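Long-range contact in GTP-binding nuclear protein GSP1 (PDB 4DJT), which binds GTP and GDP as a Ran-family small GTPase and is probably required for protein import into the nucleus and RNA export: residues E117-I129 with Y149-N161. Numbering follows the deposited sequence.
Sequences EAPIVVCANKIDI and YEYFEISAKTAHN. With GDP (guanosine-5'-diphosphate), chain C.
Val122 and Ala124 of strand 120-125 pair in parallel with strand 150-154, an edge strand of the sheet, through four backbone hydrogen bonds. Val122 N donates to Glu150 O (2.8 Å) and Val122 O accepts from Phe152 N; Ala124 repeats the pattern, its N bonded to Phe152 O and its O to Ile154 N. Ahead of these bonds, a water bridges Ile120 O and Glu150 N.

Apolar side chains dress both faces of this pair. On one, the Tyr151 ring, with CG trans to the backbone N (chi1 -178°), reaches along the neighbouring strand: CD1 lies 3.7 Å from Val122 CG1, while CZ and OH rest against Ala124 CB. The other branch of Val122, CG2, meets Tyr149 CB. On the opposite face Val121 CG1 sits in the plane of the Phe152 ring at its edge, 3.5 Å from CD2, and Ile154 CD1 packs on Cys123 CB.

Toward the nucleotide the contact turns polar. Asn125 OD1 accepts the amide of Ala156 on a lone pair, in the carbonyl plane (2.8 Å), while its ND2 binds Val22 O, so both ends of the amide are held, and the end of strand 120-125 is tied to the Ala156 loop and the P-loop. Asp128 grips the guanine with both carboxylate oxygens, OD1 taking GDP N1 at 2.7 Å and OD2 taking GDP N2 at 2.8 Å. Ser155 OG lies 2.9 Å from Asp128 OD1 and also near GDP O6, which accepts Lys157 N (3.1 Å). The aliphatic chain of Lys126 runs over the base, and its NZ donates a hydrogen bond to Gly21 O and forms a salt bridge with Asp93.

Together Asn125-Lys126-Ile127-Asp128 and Ser155-Ala156-Lys157 form the NKxD and SAK guanine-recognition motifs of Ras-like GTPases.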
ATOM      1  N   GLU A 117      12.740 -10.920   0.441  1.00 26.18           N
ATOM      2  CA  GLU A 117      11.711 -11.970   0.302  1.00 26.63           C
ATOM      3  C   GLU A 117      10.274 -11.441   0.440  1.00 23.33           C
ATOM      4  O   GLU A 117       9.358 -11.962  -0.194  1.00 21.91           O
ATOM      5  CB  GLU A 117      11.899 -13.063   1.328  1.00 31.11           C
ATOM      6  CG  GLU A 117      13.151 -13.898   1.147  1.00 36.09           C
ATOM      7  CD  GLU A 117      13.189 -15.003   2.156  1.00 42.05           C
ATOM      8  OE1 GLU A 117      13.979 -14.885   3.124  1.00 45.69           O
ATOM      9  OE2 GLU A 117      12.362 -15.951   2.017  1.00 46.24           O
ATOM     10  N   ALA A 118      10.095 -10.439   1.287  1.00 21.75           N
ATOM     11  CA  ALA A 118       8.759  -9.868   1.540  1.00 20.29           C
ATOM     12  C   ALA A 118       8.098  -9.356   0.272  1.00 19.37           C
ATOM     13  O   ALA A 118       8.694  -8.569  -0.485  1.00 19.97           O
ATOM     14  CB  ALA A 118       8.850  -8.761   2.583  1.00 20.69           C
ATOM     15  N   PRO A 119       6.852  -9.761   0.037  1.00 18.37           N
ATOM     16  CA  PRO A 119       6.216  -9.397  -1.210  1.00 18.00           C
ATOM     17  C   PRO A 119       5.988  -7.898  -1.334  1.00 17.18           C
ATOM     18  O   PRO A 119       5.575  -7.228  -0.346  1.00 16.62           O
ATOM     19  CB  PRO A 119       4.870 -10.109  -1.147  1.00 18.33           C
ATOM     20  CG  PRO A 119       4.643 -10.393   0.291  1.00 18.85           C
ATOM     21  CD  PRO A 119       6.013 -10.690   0.824  1.00 18.65           C
ATOM     22  N   ILE A 120       6.232  -7.390  -2.536  1.00 16.84           N
ATOM     23  CA  ILE A 120       5.917  -6.029  -2.890  1.00 15.96           C
ATOM     24  C   ILE A 120       4.911  -6.057  -4.047  1.00 15.86           C
ATOM     25  O   ILE A 120       5.158  -6.695  -5.050  1.00 15.31           O
ATOM     26  CB  ILE A 120       7.175  -5.255  -3.329  1.00 16.97           C
ATOM     27  CG1 ILE A 120       8.269  -5.291  -2.255  1.00 18.24           C
ATOM     28  CG2 ILE A 120       6.830  -3.825  -3.663  1.00 17.24           C
ATOM     29  CD1 ILE A 120       9.510  -4.498  -2.635  1.00 18.77           C
ATOM     30  N   VAL A 121       3.757  -5.403  -3.878  1.00 14.40           N
ATOM     31  CA  VAL A 121       2.739  -5.347  -4.915  1.00 14.53           C
ATOM     32  C   VAL A 121       2.822  -3.964  -5.476  1.00 15.01           C
ATOM     33  O   VAL A 121       2.911  -2.994  -4.714  1.00 13.73           O
ATOM     34  CB  VAL A 121       1.339  -5.601  -4.333  1.00 14.78           C
ATOM     35  CG1 VAL A 121       0.261  -5.258  -5.328  1.00 15.20           C
ATOM     36  CG2 VAL A 121       1.218  -7.067  -3.867  1.00 15.04           C
ATOM     37  N   VAL A 122       2.842  -3.867  -6.805  1.00 15.07           N
ATOM     38  CA  VAL A 122       2.951  -2.570  -7.466  1.00 15.72           C
ATOM     39  C   VAL A 122       1.594  -2.181  -8.001  1.00 16.04           C
ATOM     40  O   VAL A 122       0.956  -2.965  -8.683  1.00 17.72           O
ATOM     41  CB  VAL A 122       4.005  -2.570  -8.602  1.00 16.06           C
ATOM     42  CG1 VAL A 122       3.974  -1.239  -9.367  1.00 17.48           C
ATOM     43  CG2 VAL A 122       5.391  -2.807  -8.019  1.00 17.06           C
ATOM     44  N   CYS A 123       1.160  -0.955  -7.668  1.00 16.43           N
ATOM     45  CA  CYS A 123      -0.106  -0.401  -8.143  1.00 16.83           C
ATOM     46  C   CYS A 123       0.082   0.853  -8.979  1.00 17.35           C
ATOM     47  O   CYS A 123       0.619   1.842  -8.518  1.00 16.73           O
ATOM     48  CB  CYS A 123      -1.040  -0.032  -6.973  1.00 16.92           C
ATOM     49  SG  CYS A 123      -1.536  -1.474  -6.003  1.00 17.91           S
ATOM     50  N   ALA A 124      -0.377   0.760 -10.217  1.00 18.05           N
ATOM     51  CA  ALA A 124      -0.545   1.880 -11.096  1.00 19.27           C
ATOM     52  C   ALA A 124      -1.827   2.603 -10.719  1.00 18.93           C
ATOM     53  O   ALA A 124      -2.927   2.143 -11.053  1.00 19.35           O
ATOM     54  CB  ALA A 124      -0.634   1.369 -12.546  1.00 19.65           C
ATOM     55  N   ASN A 125      -1.696   3.759 -10.068  1.00 19.15           N
ATOM     56  CA  ASN A 125      -2.867   4.485  -9.594  1.00 18.84           C
ATOM     57  C   ASN A 125      -3.269   5.661 -10.508  1.00 20.40           C
ATOM     58  O   ASN A 125      -2.450   6.169 -11.286  1.00 21.73           O
ATOM     59  CB  ASN A 125      -2.638   4.968  -8.155  1.00 18.09           C
ATOM     60  CG  ASN A 125      -3.894   5.551  -7.525  1.00 18.46           C
ATOM     61  OD1 ASN A 125      -4.982   4.988  -7.683  1.00 18.67           O
ATOM     62  ND2 ASN A 125      -3.733   6.650  -6.724  1.00 17.40           N
ATOM     63  N   LYS A 126      -4.533   6.057 -10.389  1.00 20.62           N
ATOM     64  CA  LYS A 126      -5.100   7.211 -11.117  1.00 23.85           C
ATOM     65  C   LYS A 126      -5.351   6.840 -12.563  1.00 26.28           C
ATOM     66  O   LYS A 126      -5.359   7.724 -13.445  1.00 28.73           O
ATOM     67  CB  LYS A 126      -4.189   8.430 -11.037  1.00 22.79           C
ATOM     68  CG  LYS A 126      -3.850   8.857  -9.630  1.00 22.40           C
ATOM     69  CD  LYS A 126      -3.352  10.273  -9.576  1.00 22.94           C
ATOM     70  CE  LYS A 126      -2.795  10.652  -8.220  1.00 21.67           C
ATOM     71  NZ  LYS A 126      -2.116  11.986  -8.214  1.00 22.94           N
ATOM     72  N   ILE A 127      -5.598   5.545 -12.821  1.00 27.95           N
ATOM     73  CA  ILE A 127      -5.932   5.112 -14.199  1.00 31.23           C
ATOM     74  C   ILE A 127      -7.200   5.774 -14.693  1.00 33.51           C
ATOM     75  O   ILE A 127      -7.534   5.648 -15.869  1.00 35.84           O
ATOM     76  CB  ILE A 127      -6.122   3.582 -14.344  1.00 31.40           C
ATOM     77  CG1 ILE A 127      -7.306   3.092 -13.471  1.00 31.25           C
ATOM     78  CG2 ILE A 127      -4.816   2.870 -14.025  1.00 31.50           C
ATOM     79  CD1 ILE A 127      -7.606   1.620 -13.621  1.00 32.99           C
ATOM     80  N   ASP A 128      -7.919   6.447 -13.796  1.00 33.35           N
ATOM     81  CA  ASP A 128      -9.107   7.229 -14.198  1.00 35.30           C
ATOM     82  C   ASP A 128      -8.814   8.524 -14.968  1.00 38.06           C
ATOM     83  O   ASP A 128      -9.701   9.047 -15.617  1.00 40.24           O
ATOM     84  CB  ASP A 128      -9.970   7.538 -12.997  1.00 34.67           C
ATOM     85  CG  ASP A 128      -9.227   8.335 -11.927  1.00 34.47           C
ATOM     86  OD1 ASP A 128      -8.507   7.708 -11.105  1.00 31.15           O
ATOM     87  OD2 ASP A 128      -9.401   9.592 -11.872  1.00 31.01           O
ATOM     88  N   ILE A 129      -7.581   9.028 -14.920  1.00 39.07           N
ATOM     89  CA  ILE A 129      -7.276  10.330 -15.529  1.00 40.84           C
ATOM     90  C   ILE A 129      -7.047  10.198 -17.029  1.00 43.05           C
ATOM     91  O   ILE A 129      -6.802   9.101 -17.530  1.00 40.66           O
ATOM     92  CB  ILE A 129      -6.043  11.000 -14.892  1.00 41.66           C
ATOM     93  CG1 ILE A 129      -6.273  11.217 -13.399  1.00 41.01           C
ATOM     94  CG2 ILE A 129      -5.775  12.353 -15.553  1.00 40.91           C
ATOM     95  CD1 ILE A 129      -5.176  12.008 -12.710  1.00 41.94           C
ATOM     96  N   TYR A 149       7.097  -7.900 -10.270  1.00 18.39           N
ATOM     97  CA  TYR A 149       6.276  -7.670  -9.072  1.00 18.42           C
ATOM     98  C   TYR A 149       4.856  -7.805  -9.520  1.00 17.72           C
ATOM     99  O   TYR A 149       4.524  -7.444 -10.657  1.00 16.74           O
ATOM    100  CB  TYR A 149       6.527  -6.274  -8.482  1.00 19.13           C
ATOM    101  CG  TYR A 149       7.973  -6.081  -8.064  1.00 21.02           C
ATOM    102  CD1 TYR A 149       8.419  -6.496  -6.825  1.00 22.03           C
ATOM    103  CD2 TYR A 149       8.916  -5.512  -8.944  1.00 22.36           C
ATOM    104  CE1 TYR A 149       9.750  -6.340  -6.451  1.00 23.41           C
ATOM    105  CE2 TYR A 149      10.248  -5.356  -8.579  1.00 23.18           C
ATOM    106  CZ  TYR A 149      10.668  -5.780  -7.346  1.00 23.30           C
ATOM    107  OH  TYR A 149      11.981  -5.638  -6.981  1.00 25.46           O
ATOM    108  N   GLU A 150       4.013  -8.391  -8.679  1.00 16.73           N
ATOM    109  CA  GLU A 150       2.607  -8.491  -8.984  1.00 16.78           C
ATOM    110  C   GLU A 150       2.088  -7.073  -9.126  1.00 16.89           C
ATOM    111  O   GLU A 150       2.485  -6.197  -8.377  1.00 17.20           O
ATOM    112  CB  GLU A 150       1.856  -9.240  -7.885  1.00 17.74           C
ATOM    113  CG  GLU A 150       0.490  -9.745  -8.341  1.00 18.64           C
ATOM    114  CD  GLU A 150       0.553 -11.036  -9.151  1.00 18.84           C
ATOM    115  OE1 GLU A 150       1.647 -11.586  -9.307  1.00 20.28           O
ATOM    116  OE2 GLU A 150      -0.522 -11.536  -9.596  1.00 21.54           O
ATOM    117  N   TYR A 151       1.260  -6.842 -10.143  1.00 17.45           N
ATOM    118  CA  TYR A 151       0.992  -5.499 -10.651  1.00 17.15           C
ATOM    119  C   TYR A 151      -0.490  -5.343 -10.864  1.00 17.10           C
ATOM    120  O   TYR A 151      -1.115  -6.159 -11.534  1.00 16.31           O
ATOM    121  CB  TYR A 151       1.742  -5.300 -11.978  1.00 18.76           C
ATOM    122  CG  TYR A 151       1.632  -3.928 -12.641  1.00 19.83           C
ATOM    123  CD1 TYR A 151       2.575  -2.927 -12.375  1.00 20.97           C
ATOM    124  CD2 TYR A 151       0.620  -3.646 -13.547  1.00 21.56           C
ATOM    125  CE1 TYR A 151       2.512  -1.685 -12.997  1.00 22.87           C
ATOM    126  CE2 TYR A 151       0.561  -2.392 -14.188  1.00 22.12           C
ATOM    127  CZ  TYR A 151       1.498  -1.437 -13.906  1.00 22.25           C
ATOM    128  OH  TYR A 151       1.448  -0.213 -14.512  1.00 25.21           O
ATOM    129  N   PHE A 152      -1.049  -4.267 -10.320  1.00 17.01           N
ATOM    130  CA  PHE A 152      -2.457  -3.953 -10.539  1.00 18.69           C
ATOM    131  C   PHE A 152      -2.655  -2.523 -10.988  1.00 19.47           C
ATOM    132  O   PHE A 152      -1.971  -1.623 -10.518  1.00 18.92           O
ATOM    133  CB  PHE A 152      -3.270  -4.169  -9.257  1.00 19.13           C
ATOM    134  CG  PHE A 152      -3.165  -5.567  -8.711  1.00 18.87           C
ATOM    135  CD1 PHE A 152      -3.816  -6.609  -9.333  1.00 20.03           C
ATOM    136  CD2 PHE A 152      -2.331  -5.851  -7.647  1.00 19.15           C
ATOM    137  CE1 PHE A 152      -3.694  -7.913  -8.872  1.00 19.95           C
ATOM    138  CE2 PHE A 152      -2.222  -7.138  -7.165  1.00 18.88           C
ATOM    139  CZ  PHE A 152      -2.902  -8.171  -7.770  1.00 19.94           C
ATOM    140  N   GLU A 153      -3.619  -2.334 -11.890  1.00 21.06           N
ATOM    141  CA  GLU A 153      -4.095  -0.982 -12.267  1.00 23.42           C
ATOM    142  C   GLU A 153      -5.294  -0.668 -11.384  1.00 22.58           C
ATOM    143  O   GLU A 153      -6.221  -1.477 -11.275  1.00 23.99           O
ATOM    144  CB  GLU A 153      -4.442  -0.951 -13.763  1.00 26.94           C
ATOM    145  CG  GLU A 153      -3.235  -1.352 -14.608  1.00 30.62           C
ATOM    146  CD  GLU A 153      -3.421  -1.215 -16.120  1.00 35.18           C
ATOM    147  OE1 GLU A 153      -4.596  -1.202 -16.599  1.00 38.22           O
ATOM    148  OE2 GLU A 153      -2.372  -1.123 -16.819  1.00 35.56           O
ATOM    149  N   ILE A 154      -5.233   0.443 -10.656  1.00 21.83           N
ATOM    150  CA  ILE A 154      -6.322   0.802  -9.708  1.00 21.20           C
ATOM    151  C   ILE A 154      -6.707   2.287  -9.842  1.00 21.33           C
ATOM    152  O   ILE A 154      -5.950   3.109 -10.366  1.00 21.52           O
ATOM    153  CB  ILE A 154      -5.931   0.566  -8.214  1.00 20.28           C
ATOM    154  CG1 ILE A 154      -4.837   1.512  -7.770  1.00 20.48           C
ATOM    155  CG2 ILE A 154      -5.415  -0.870  -7.958  1.00 20.69           C
ATOM    156  CD1 ILE A 154      -4.531   1.469  -6.257  1.00 19.89           C
ATOM    157  N   SER A 155      -7.849   2.618  -9.267  1.00 21.37           N
ATOM    158  CA  SER A 155      -8.178   4.014  -8.947  1.00 21.96           C
ATOM    159  C   SER A 155      -8.482   4.124  -7.448  1.00 21.12           C
ATOM    160  O   SER A 155      -9.473   3.633  -6.958  1.00 21.34           O
ATOM    161  CB  SER A 155      -9.360   4.536  -9.782  1.00 23.16           C
ATOM    162  OG  SER A 155      -9.785   5.807  -9.262  1.00 22.98           O
ATOM    163  N   ALA A 156      -7.573   4.733  -6.711  1.00 20.64           N
ATOM    164  CA  ALA A 156      -7.800   4.932  -5.294  1.00 21.66           C
ATOM    165  C   ALA A 156      -9.023   5.799  -5.060  1.00 22.91           C
ATOM    166  O   ALA A 156      -9.671   5.675  -4.041  1.00 22.43           O
ATOM    167  CB  ALA A 156      -6.576   5.559  -4.656  1.00 20.69           C
ATOM    168  N   LYS A 157      -9.325   6.703  -5.991  1.00 26.03           N
ATOM    169  CA  LYS A 157     -10.518   7.576  -5.858  1.00 28.61           C
ATOM    170  C   LYS A 157     -11.816   6.757  -5.749  1.00 30.23           C
ATOM    171  O   LYS A 157     -12.596   6.921  -4.796  1.00 31.45           O
ATOM    172  CB  LYS A 157     -10.623   8.551  -7.027  1.00 32.65           C
ATOM    173  CG  LYS A 157     -11.937   9.347  -7.059  1.00 36.35           C
ATOM    174  CD  LYS A 157     -11.962  10.378  -8.185  1.00 40.06           C
ATOM    175  CE  LYS A 157     -12.207   9.744  -9.556  1.00 41.71           C
ATOM    176  NZ  LYS A 157     -13.641   9.806  -9.980  1.00 43.03           N
ATOM    177  N   THR A 158     -12.026   5.851  -6.703  1.00 29.38           N
ATOM    178  CA  THR A 158     -13.289   5.126  -6.813  1.00 29.99           C
ATOM    179  C   THR A 158     -13.253   3.750  -6.144  1.00 30.06           C
ATOM    180  O   THR A 158     -14.232   3.016  -6.188  1.00 31.29           O
ATOM    181  CB  THR A 158     -13.663   4.927  -8.278  1.00 30.74           C
ATOM    182  OG1 THR A 158     -12.746   4.021  -8.884  1.00 31.34           O
ATOM    183  CG2 THR A 158     -13.636   6.281  -9.032  1.00 33.30           C
ATOM    184  N   ALA A 159     -12.121   3.402  -5.552  1.00 28.91           N
ATOM    185  CA  ALA A 159     -11.929   2.093  -4.952  1.00 29.96           C
ATOM    186  C   ALA A 159     -11.925   0.930  -5.978  1.00 29.81           C
ATOM    187  O   ALA A 159     -12.014  -0.234  -5.592  1.00 30.75           O
ATOM    188  CB  ALA A 159     -12.981   1.862  -3.866  1.00 29.99           C
ATOM    189  N   HIS A 160     -11.776   1.246  -7.272  1.00 30.43           N
ATOM    190  CA  HIS A 160     -11.680   0.216  -8.316  1.00 29.58           C
ATOM    191  C   HIS A 160     -10.514  -0.673  -7.985  1.00 26.02           C
ATOM    192  O   HIS A 160      -9.400  -0.198  -7.858  1.00 23.97           O
ATOM    193  CB  HIS A 160     -11.482   0.847  -9.705  1.00 30.79           C
ATOM    194  CG  HIS A 160     -11.270  -0.161 -10.846  1.00 31.29           C
ATOM    195  ND1 HIS A 160     -12.258  -0.972 -11.301  1.00 32.73           N
ATOM    196  CD2 HIS A 160     -10.145  -0.424 -11.651  1.00 31.89           C
ATOM    197  CE1 HIS A 160     -11.796  -1.722 -12.333  1.00 31.61           C
ATOM    198  NE2 HIS A 160     -10.509  -1.379 -12.559  1.00 31.22           N
ATOM    199  N   ASN A 161     -10.792  -1.964  -7.832  1.00 25.04           N
ATOM    200  CA  ASN A 161      -9.794  -2.991  -7.545  1.00 23.33           C
ATOM    201  C   ASN A 161      -9.140  -2.909  -6.155  1.00 21.23           C
ATOM    202  O   ASN A 161      -8.051  -3.451  -5.969  1.00 20.51           O
ATOM    203  CB  ASN A 161      -8.685  -3.029  -8.637  1.00 24.29           C
ATOM    204  CG  ASN A 161      -9.133  -3.728  -9.901  1.00 24.98           C
ATOM    205  OD1 ASN A 161     -10.235  -4.254  -9.968  1.00 25.02           O
ATOM    206  ND2 ASN A 161      -8.275  -3.701 -10.940  1.00 26.96           N
TER
HETATM  207  PB  GDP C 301      -0.276  10.477  -1.209  1.00 13.64           P
HETATM  208  O1B GDP C 301      -0.873   9.999   0.125  1.00 11.67           O
HETATM  209  O2B GDP C 301       0.408   9.391  -2.022  1.00 12.83           O
HETATM  210  O3B GDP C 301       0.509  11.777  -1.049  1.00 13.09           O
HETATM  211  O3A GDP C 301      -1.486  10.970  -2.162  1.00 13.89           O
HETATM  212  PA  GDP C 301      -2.948  11.459  -1.760  1.00 15.68           P
HETATM  213  O1A GDP C 301      -3.869  10.305  -1.416  1.00 14.46           O
HETATM  214  O2A GDP C 301      -2.801  12.585  -0.785  1.00 15.43           O
HETATM  215  O5' GDP C 301      -3.540  12.033  -3.112  1.00 16.12           O
HETATM  216  C5' GDP C 301      -2.788  13.039  -3.817  1.00 17.59           C
HETATM  217  C4' GDP C 301      -3.734  13.720  -4.789  1.00 19.44           C
HETATM  218  O4' GDP C 301      -4.084  12.805  -5.807  1.00 19.89           O
HETATM  219  C3' GDP C 301      -5.033  14.128  -4.148  1.00 21.72           C
HETATM  220  O3' GDP C 301      -5.470  15.322  -4.765  1.00 26.15           O
HETATM  221  C2' GDP C 301      -6.014  13.051  -4.493  1.00 22.20           C
HETATM  222  O2' GDP C 301      -7.382  13.488  -4.605  1.00 24.27           O
HETATM  223  C1' GDP C 301      -5.467  12.598  -5.828  1.00 21.20           C
HETATM  224  N9  GDP C 301      -5.726  11.183  -6.051  1.00 24.06           N
HETATM  225  C8  GDP C 301      -5.379  10.122  -5.288  1.00 22.34           C
HETATM  226  N7  GDP C 301      -5.836   8.978  -5.858  1.00 21.61           N
HETATM  227  C5  GDP C 301      -6.410   9.301  -7.014  1.00 22.48           C
HETATM  228  C6  GDP C 301      -7.080   8.584  -8.113  1.00 24.90           C
HETATM  229  O6  GDP C 301      -7.202   7.323  -8.117  1.00 20.98           O
HETATM  230  N1  GDP C 301      -7.558   9.325  -9.136  1.00 25.48           N
HETATM  231  C2  GDP C 301      -7.444  10.683  -9.166  1.00 28.50           C
HETATM  232  N2  GDP C 301      -7.936  11.368 -10.199  1.00 31.66           N
HETATM  233  N3  GDP C 301      -6.849  11.395  -8.190  1.00 27.42           N
HETATM  234  C4  GDP C 301      -6.337  10.753  -7.125  1.00 25.43           C
HETATM  235  O   HOH W   1       5.273  -9.139  -6.120  1.00 17.78           O